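Local coordinates for protein cytochrome C (Thioalkalivibrio paradoxus ARh 1, PDB 5N1T) that binds a covalently attached heme c and probably serves as a small electron-transfer protein, at residues Ile63-Arg71 with Ala84-Ile92. Residues are numbered along the deposited sequence; the frame is centred on the assembly and turned at random.
Sequences IAETMLAFR and ASGYSEDEI. With HEC (heme c), chain F.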
ATOM      1  N   ILE B  63      22.180  32.220  12.390  1.00 51.92           N
ATOM      2  CA  ILE B  63      21.653  30.894  12.619  1.00 51.73           C
ATOM      3  C   ILE B  63      21.059  30.838  14.016  1.00 54.27           C
ATOM      4  O   ILE B  63      19.872  30.566  14.154  1.00 58.46           O
ATOM      5  CB  ILE B  63      22.665  29.769  12.378  1.00 51.39           C
ATOM      6  CG1 ILE B  63      23.060  29.729  10.875  1.00 54.42           C
ATOM      7  CG2 ILE B  63      22.058  28.443  12.859  1.00 46.09           C
ATOM      8  CD1 ILE B  63      24.272  28.851  10.511  1.00 46.98           C
ATOM      9  N   ALA B  64      21.853  31.148  15.036  1.00 55.74           N
ATOM     10  CA  ALA B  64      21.365  31.031  16.414  1.00 57.72           C
ATOM     11  C   ALA B  64      20.096  31.869  16.595  1.00 58.69           C
ATOM     12  O   ALA B  64      19.115  31.384  17.129  1.00 57.86           O
ATOM     13  CB  ALA B  64      22.448  31.422  17.434  1.00 51.52           C
ATOM     14  N   GLU B  65      20.113  33.105  16.089  1.00 63.99           N
ATOM     15  CA  GLU B  65      19.082  34.080  16.410  1.00 66.29           C
ATOM     16  C   GLU B  65      17.760  33.633  15.809  1.00 67.93           C
ATOM     17  O   GLU B  65      16.718  33.898  16.390  1.00 77.01           O
ATOM     18  CB  GLU B  65      19.490  35.506  15.986  1.00 59.56           C
ATOM     19  N   THR B  66      17.809  32.918  14.679  1.00 73.43           N
ATOM     20  CA  THR B  66      16.572  32.411  14.022  1.00 70.56           C
ATOM     21  C   THR B  66      16.122  31.010  14.441  1.00 63.58           C
ATOM     22  O   THR B  66      14.924  30.731  14.455  1.00 61.43           O
ATOM     23  CB  THR B  66      16.545  32.600  12.485  1.00 67.33           C
ATOM     24  OG1 THR B  66      17.758  32.109  11.915  1.00 68.53           O
ATOM     25  CG2 THR B  66      16.368  34.108  12.131  1.00 69.11           C
ATOM     26  N   MET B  67      17.075  30.156  14.823  1.00 57.68           N
ATOM     27  CA  MET B  67      16.767  28.919  15.537  1.00 58.60           C
ATOM     28  C   MET B  67      15.833  29.256  16.684  1.00 59.17           C
ATOM     29  O   MET B  67      14.700  28.769  16.729  1.00 65.33           O
ATOM     30  CB  MET B  67      18.029  28.267  16.099  1.00 59.28           C
ATOM     31  CG  MET B  67      18.924  27.592  15.086  1.00 59.57           C
ATOM     32  SD  MET B  67      18.099  26.174  14.377  1.00 65.40           S
ATOM     33  CE  MET B  67      18.698  24.886  15.466  1.00 58.29           C
ATOM     34  N   LEU B  68      16.300  30.148  17.562  1.00 56.55           N
ATOM     35  CA  LEU B  68      15.554  30.568  18.754  1.00 58.40           C
ATOM     36  C   LEU B  68      14.232  31.220  18.379  1.00 58.45           C
ATOM     37  O   LEU B  68      13.233  31.012  19.095  1.00 59.45           O
ATOM     38  CB  LEU B  68      16.381  31.506  19.644  1.00 54.79           C
ATOM     39  CG  LEU B  68      17.766  31.031  20.096  1.00 56.88           C
ATOM     40  CD1 LEU B  68      18.703  32.222  20.208  1.00 59.14           C
ATOM     41  CD2 LEU B  68      17.757  30.226  21.394  1.00 58.41           C
ATOM     42  N   ALA B  69      14.237  31.983  17.267  1.00 53.29           N
ATOM     43  CA  ALA B  69      13.032  32.634  16.714  1.00 57.30           C
ATOM     44  C   ALA B  69      11.960  31.622  16.271  1.00 61.60           C
ATOM     45  O   ALA B  69      10.751  31.837  16.479  1.00 61.66           O
ATOM     46  CB  ALA B  69      13.396  33.560  15.557  1.00 55.27           C
ATOM     47  N   PHE B  70      12.424  30.525  15.661  1.00 59.17           N
ATOM     48  CA  PHE B  70      11.554  29.437  15.224  1.00 52.43           C
ATOM     49  C   PHE B  70      11.055  28.697  16.454  1.00 52.30           C
ATOM     50  O   PHE B  70       9.854  28.397  16.569  1.00 54.10           O
ATOM     51  CB  PHE B  70      12.316  28.468  14.329  1.00 46.23           C
ATOM     52  CG  PHE B  70      12.449  28.904  12.885  1.00 43.66           C
ATOM     53  CD1 PHE B  70      11.356  29.376  12.164  1.00 44.01           C
ATOM     54  CD2 PHE B  70      13.678  28.781  12.224  1.00 39.40           C
ATOM     55  CE1 PHE B  70      11.490  29.732  10.820  1.00 46.33           C
ATOM     56  CE2 PHE B  70      13.821  29.132  10.891  1.00 41.25           C
ATOM     57  CZ  PHE B  70      12.730  29.612  10.179  1.00 45.12           C
ATOM     58  N   ARG B  71      11.983  28.452  17.377  1.00 44.19           N
ATOM     59  CA  ARG B  71      11.716  27.760  18.610  1.00 48.01           C
ATOM     60  C   ARG B  71      10.535  28.341  19.423  1.00 47.56           C
ATOM     61  O   ARG B  71       9.619  27.623  19.806  1.00 49.55           O
ATOM     62  CB  ARG B  71      12.994  27.779  19.413  1.00 54.61           C
ATOM     63  CG  ARG B  71      13.226  26.631  20.360  1.00 53.86           C
ATOM     64  CD  ARG B  71      14.633  26.803  20.898  1.00 56.13           C
ATOM     65  NE  ARG B  71      14.929  25.902  22.008  1.00 65.80           N
ATOM     66  CZ  ARG B  71      14.804  26.216  23.297  1.00 66.26           C
ATOM     67  NH1 ARG B  71      14.381  27.418  23.662  1.00 66.96           N
ATOM     68  NH2 ARG B  71      15.115  25.320  24.226  1.00 68.59           N
ATOM     69  N   ALA B  84      13.906  22.853  15.775  1.00 47.60           N
ATOM     70  CA  ALA B  84      14.511  23.829  16.697  1.00 52.56           C
ATOM     71  C   ALA B  84      14.242  23.603  18.209  1.00 57.06           C
ATOM     72  O   ALA B  84      15.180  23.702  19.024  1.00 59.08           O
ATOM     73  CB  ALA B  84      14.132  25.253  16.282  1.00 55.41           C
ATOM     74  N   SER B  85      12.982  23.289  18.552  1.00 53.11           N
ATOM     75  CA  SER B  85      12.538  22.956  19.907  1.00 51.87           C
ATOM     76  C   SER B  85      13.230  21.703  20.470  1.00 53.32           C
ATOM     77  O   SER B  85      13.304  21.499  21.687  1.00 52.38           O
ATOM     78  CB  SER B  85      11.018  22.740  19.914  1.00 58.87           C
ATOM     79  OG  SER B  85      10.293  23.953  19.670  1.00 60.79           O
ATOM     80  N   GLY B  86      13.755  20.870  19.584  1.00 49.86           N
ATOM     81  CA  GLY B  86      14.464  19.670  19.992  1.00 49.50           C
ATOM     82  C   GLY B  86      15.813  19.928  20.616  1.00 51.51           C
ATOM     83  O   GLY B  86      16.403  19.021  21.226  1.00 52.64           O
ATOM     84  N   TYR B  87      16.300  21.164  20.461  1.00 49.68           N
ATOM     85  CA  TYR B  87      17.584  21.576  21.019  1.00 46.92           C
ATOM     86  C   TYR B  87      17.500  22.586  22.149  1.00 51.88           C
ATOM     87  O   TYR B  87      16.600  23.434  22.186  1.00 63.63           O
ATOM     88  CB  TYR B  87      18.444  22.152  19.924  1.00 40.30           C
ATOM     89  CG  TYR B  87      18.594  21.244  18.762  1.00 39.45           C
ATOM     90  CD1 TYR B  87      19.459  20.137  18.822  1.00 38.44           C
ATOM     91  CD2 TYR B  87      17.865  21.461  17.608  1.00 35.25           C
ATOM     92  CE1 TYR B  87      19.600  19.282  17.752  1.00 38.00           C
ATOM     93  CE2 TYR B  87      17.998  20.615  16.535  1.00 36.34           C
ATOM     94  CZ  TYR B  87      18.864  19.535  16.604  1.00 39.98           C
ATOM     95  OH  TYR B  87      18.997  18.710  15.500  1.00 45.75           O
ATOM     96  N   SER B  88      18.464  22.501  23.053  1.00 52.66           N
ATOM     97  CA  SER B  88      18.661  23.510  24.071  1.00 59.15           C
ATOM     98  C   SER B  88      19.353  24.751  23.485  1.00 64.18           C
ATOM     99  O   SER B  88      19.920  24.712  22.383  1.00 69.56           O
ATOM    100  CB  SER B  88      19.531  22.923  25.168  1.00 59.15           C
ATOM    101  OG  SER B  88      20.865  22.862  24.716  1.00 54.19           O
ATOM    102  N   GLU B  89      19.317  25.839  24.248  1.00 68.16           N
ATOM    103  CA  GLU B  89      20.029  27.089  23.929  1.00 67.85           C
ATOM    104  C   GLU B  89      21.545  26.925  23.758  1.00 61.73           C
ATOM    105  O   GLU B  89      22.133  27.533  22.869  1.00 51.40           O
ATOM    106  CB  GLU B  89      19.722  28.162  24.977  1.00 72.62           C
ATOM    107  CG  GLU B  89      18.231  28.423  25.160  1.00 82.10           C
ATOM    108  CD  GLU B  89      17.934  29.833  25.613  1.00 87.15           C
ATOM    109  OE1 GLU B  89      18.893  30.524  26.051  1.00 87.46           O
ATOM    110  OE2 GLU B  89      16.746  30.241  25.516  1.00 79.89           O
ATOM    111  N   ASP B  90      22.163  26.099  24.603  1.00 67.20           N
ATOM    112  CA  ASP B  90      23.580  25.722  24.460  1.00 67.31           C
ATOM    113  C   ASP B  90      23.898  24.999  23.165  1.00 69.05           C
ATOM    114  O   ASP B  90      24.879  25.330  22.482  1.00 63.25           O
ATOM    115  CB  ASP B  90      24.022  24.847  25.629  1.00 72.85           C
ATOM    116  CG  ASP B  90      24.600  25.651  26.743  1.00 77.19           C
ATOM    117  OD1 ASP B  90      24.167  26.817  26.886  1.00 71.61           O
ATOM    118  OD2 ASP B  90      25.492  25.127  27.454  1.00 85.28           O
ATOM    119  N   GLU B  91      23.061  24.007  22.841  1.00 71.75           N
ATOM    120  CA  GLU B  91      23.228  23.198  21.642  1.00 63.76           C
ATOM    121  C   GLU B  91      23.043  24.048  20.386  1.00 62.40           C
ATOM    122  O   GLU B  91      23.840  23.919  19.453  1.00 58.81           O
ATOM    123  CB  GLU B  91      22.280  22.009  21.659  1.00 65.39           C
ATOM    124  CG  GLU B  91      22.650  20.941  22.686  1.00 63.09           C
ATOM    125  CD  GLU B  91      21.496  19.997  22.990  1.00 62.90           C
ATOM    126  OE1 GLU B  91      20.305  20.350  22.742  1.00 61.18           O
ATOM    127  OE2 GLU B  91      21.796  18.888  23.475  1.00 62.49           O
ATOM    128  N   ILE B  92      22.026  24.924  20.396  1.00 53.11           N
ATOM    129  CA  ILE B  92      21.798  25.909  19.334  1.00 53.40           C
ATOM    130  C   ILE B  92      23.031  26.789  19.028  1.00 54.95           C
ATOM    131  O   ILE B  92      23.326  27.072  17.853  1.00 56.17           O
ATOM    132  CB  ILE B  92      20.520  26.722  19.614  1.00 52.16           C
ATOM    133  CG1 ILE B  92      19.316  25.981  19.029  1.00 56.53           C
ATOM    134  CG2 ILE B  92      20.563  28.077  18.950  1.00 48.48           C
ATOM    135  CD1 ILE B  92      18.038  26.070  19.842  1.00 58.76           C
TER
HETATM  136 FE   HEC F 901      16.236  24.172   8.798  1.00 39.37          FE
HETATM  137  CHA HEC F 901      14.675  27.023   7.549  1.00 49.23           C
HETATM  138  CHB HEC F 901      18.657  26.112  10.162  1.00 42.66           C
HETATM  139  CHC HEC F 901      17.441  21.404  10.561  1.00 44.34           C
HETATM  140  CHD HEC F 901      14.092  22.217   7.087  1.00 43.32           C
HETATM  141  NA  HEC F 901      16.579  26.227   8.851  1.00 46.07           N
HETATM  142  C1A HEC F 901      15.913  27.237   8.287  1.00 49.63           C
HETATM  143  C2A HEC F 901      16.483  28.599   8.490  1.00 50.23           C
HETATM  144  C3A HEC F 901      17.675  28.313   9.291  1.00 48.94           C
HETATM  145  C4A HEC F 901      17.613  26.841   9.437  1.00 47.92           C
HETATM  146  CMA HEC F 901      18.713  29.226   9.864  1.00 55.28           C
HETATM  147  CAA HEC F 901      15.963  29.916   7.971  1.00 52.26           C
HETATM  148  CBA HEC F 901      16.670  30.030   6.619  1.00 49.93           C
HETATM  149  CGA HEC F 901      16.449  31.336   5.868  1.00 55.23           C
HETATM  150  O1A HEC F 901      15.514  32.107   6.172  1.00 56.28           O
HETATM  151  O2A HEC F 901      17.225  31.614   4.925  1.00 55.61           O
HETATM  152  NB  HEC F 901      17.782  23.814  10.152  1.00 43.90           N
HETATM  153  C1B HEC F 901      18.678  24.732  10.581  1.00 41.10           C
HETATM  154  C2B HEC F 901      19.711  24.270  11.520  1.00 43.28           C
HETATM  155  C3B HEC F 901      19.355  22.865  11.687  1.00 46.12           C
HETATM  156  C4B HEC F 901      18.156  22.669  10.785  1.00 47.04           C
HETATM  157  CMB HEC F 901      20.822  25.023  12.199  1.00 42.19           C
HETATM  158  CAB HEC F 901      20.162  22.036  12.619  1.00 46.56           C
HETATM  159  CBB HEC F 901      19.986  20.606  12.954  1.00 53.98           C
HETATM  160  NC  HEC F 901      15.848  22.121   8.817  1.00 44.61           N
HETATM  161  C1C HEC F 901      16.421  21.127   9.535  1.00 44.63           C
HETATM  162  C2C HEC F 901      15.893  19.753   9.258  1.00 43.34           C
HETATM  163  C3C HEC F 901      14.868  20.043   8.222  1.00 46.74           C
HETATM  164  C4C HEC F 901      14.952  21.500   8.031  1.00 42.73           C
HETATM  165  CMC HEC F 901      16.319  18.468   9.903  1.00 45.72           C
HETATM  166  CAC HEC F 901      13.940  19.204   7.406  1.00 48.95           C
HETATM  167  CBC HEC F 901      13.727  17.746   7.548  1.00 61.15           C
HETATM  168  ND  HEC F 901      14.650  24.561   7.541  1.00 40.75           N
HETATM  169  C1D HEC F 901      13.853  23.665   6.973  1.00 42.34           C
HETATM  170  C2D HEC F 901      12.764  24.235   6.145  1.00 44.49           C
HETATM  171  C3D HEC F 901      12.966  25.686   6.286  1.00 46.95           C
HETATM  172  C4D HEC F 901      14.135  25.736   7.170  1.00 46.18           C
HETATM  173  CMD HEC F 901      11.731  23.536   5.330  1.00 42.75           C
HETATM  174  CAD HEC F 901      12.179  26.826   5.724  1.00 40.84           C
HETATM  175  CBD HEC F 901      11.388  27.301   6.939  1.00 43.64           C
HETATM  176  CGD HEC F 901      10.128  26.516   7.243  1.00 47.96           C
HETATM  177  O1D HEC F 901       9.178  26.535   6.427  1.00 48.97           O
HETATM  178  O2D HEC F 901      10.066  25.889   8.324  1.00 54.56           O
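The backbone oxygen of Y87 is gripped by two nitrogens of one guanidinium: R71 NE reaches Y87 O at 3.0 Å and R71 NH2 reaches it at 3.2 Å. In this class I cytochrome c fold, the grip ties helix 60-72 to the turn that leads from helix 80-84 into the C-terminal helix 89-101. The oxygen is held side-on, close to the guanidinium plane; NE comes nearly in line with the C=O bond, while NH2 uses a lone pair in the carbonyl plane. R71 gets there because CG stands roughly anti to the backbone N (chi1 -151°) and the chain is extended to NE. The turn, A84 to Y87, is a type I beta turn, and right after it S88 and E91 form a capping box: E91 N donates to S88 OG, and S88 N to E91 OE1 at 2.8 Å. E91 also makes a salt bridge with R30, which links the cap to the N-terminal helix. E89 OE2 lies well out of the guanidinium plane of R71, an attraction of charges only.

Alongside the R71 chain, I92 is a knob in a hole formed by A64, M67, L68 and R71, with its CD1 3.6 Å from R71 CD. In M67 the bend at chi2 brings SD to the heme, 3.7 Å from HEC CMB, and chi3 swings CE toward I92 and Y87. F70 turns its ring edge to the porphyrin, CE2 3.6 Å from HEC C2A, and on the other segment Y87 OH approaches the heme at HEC CBB, 3.3 Å away.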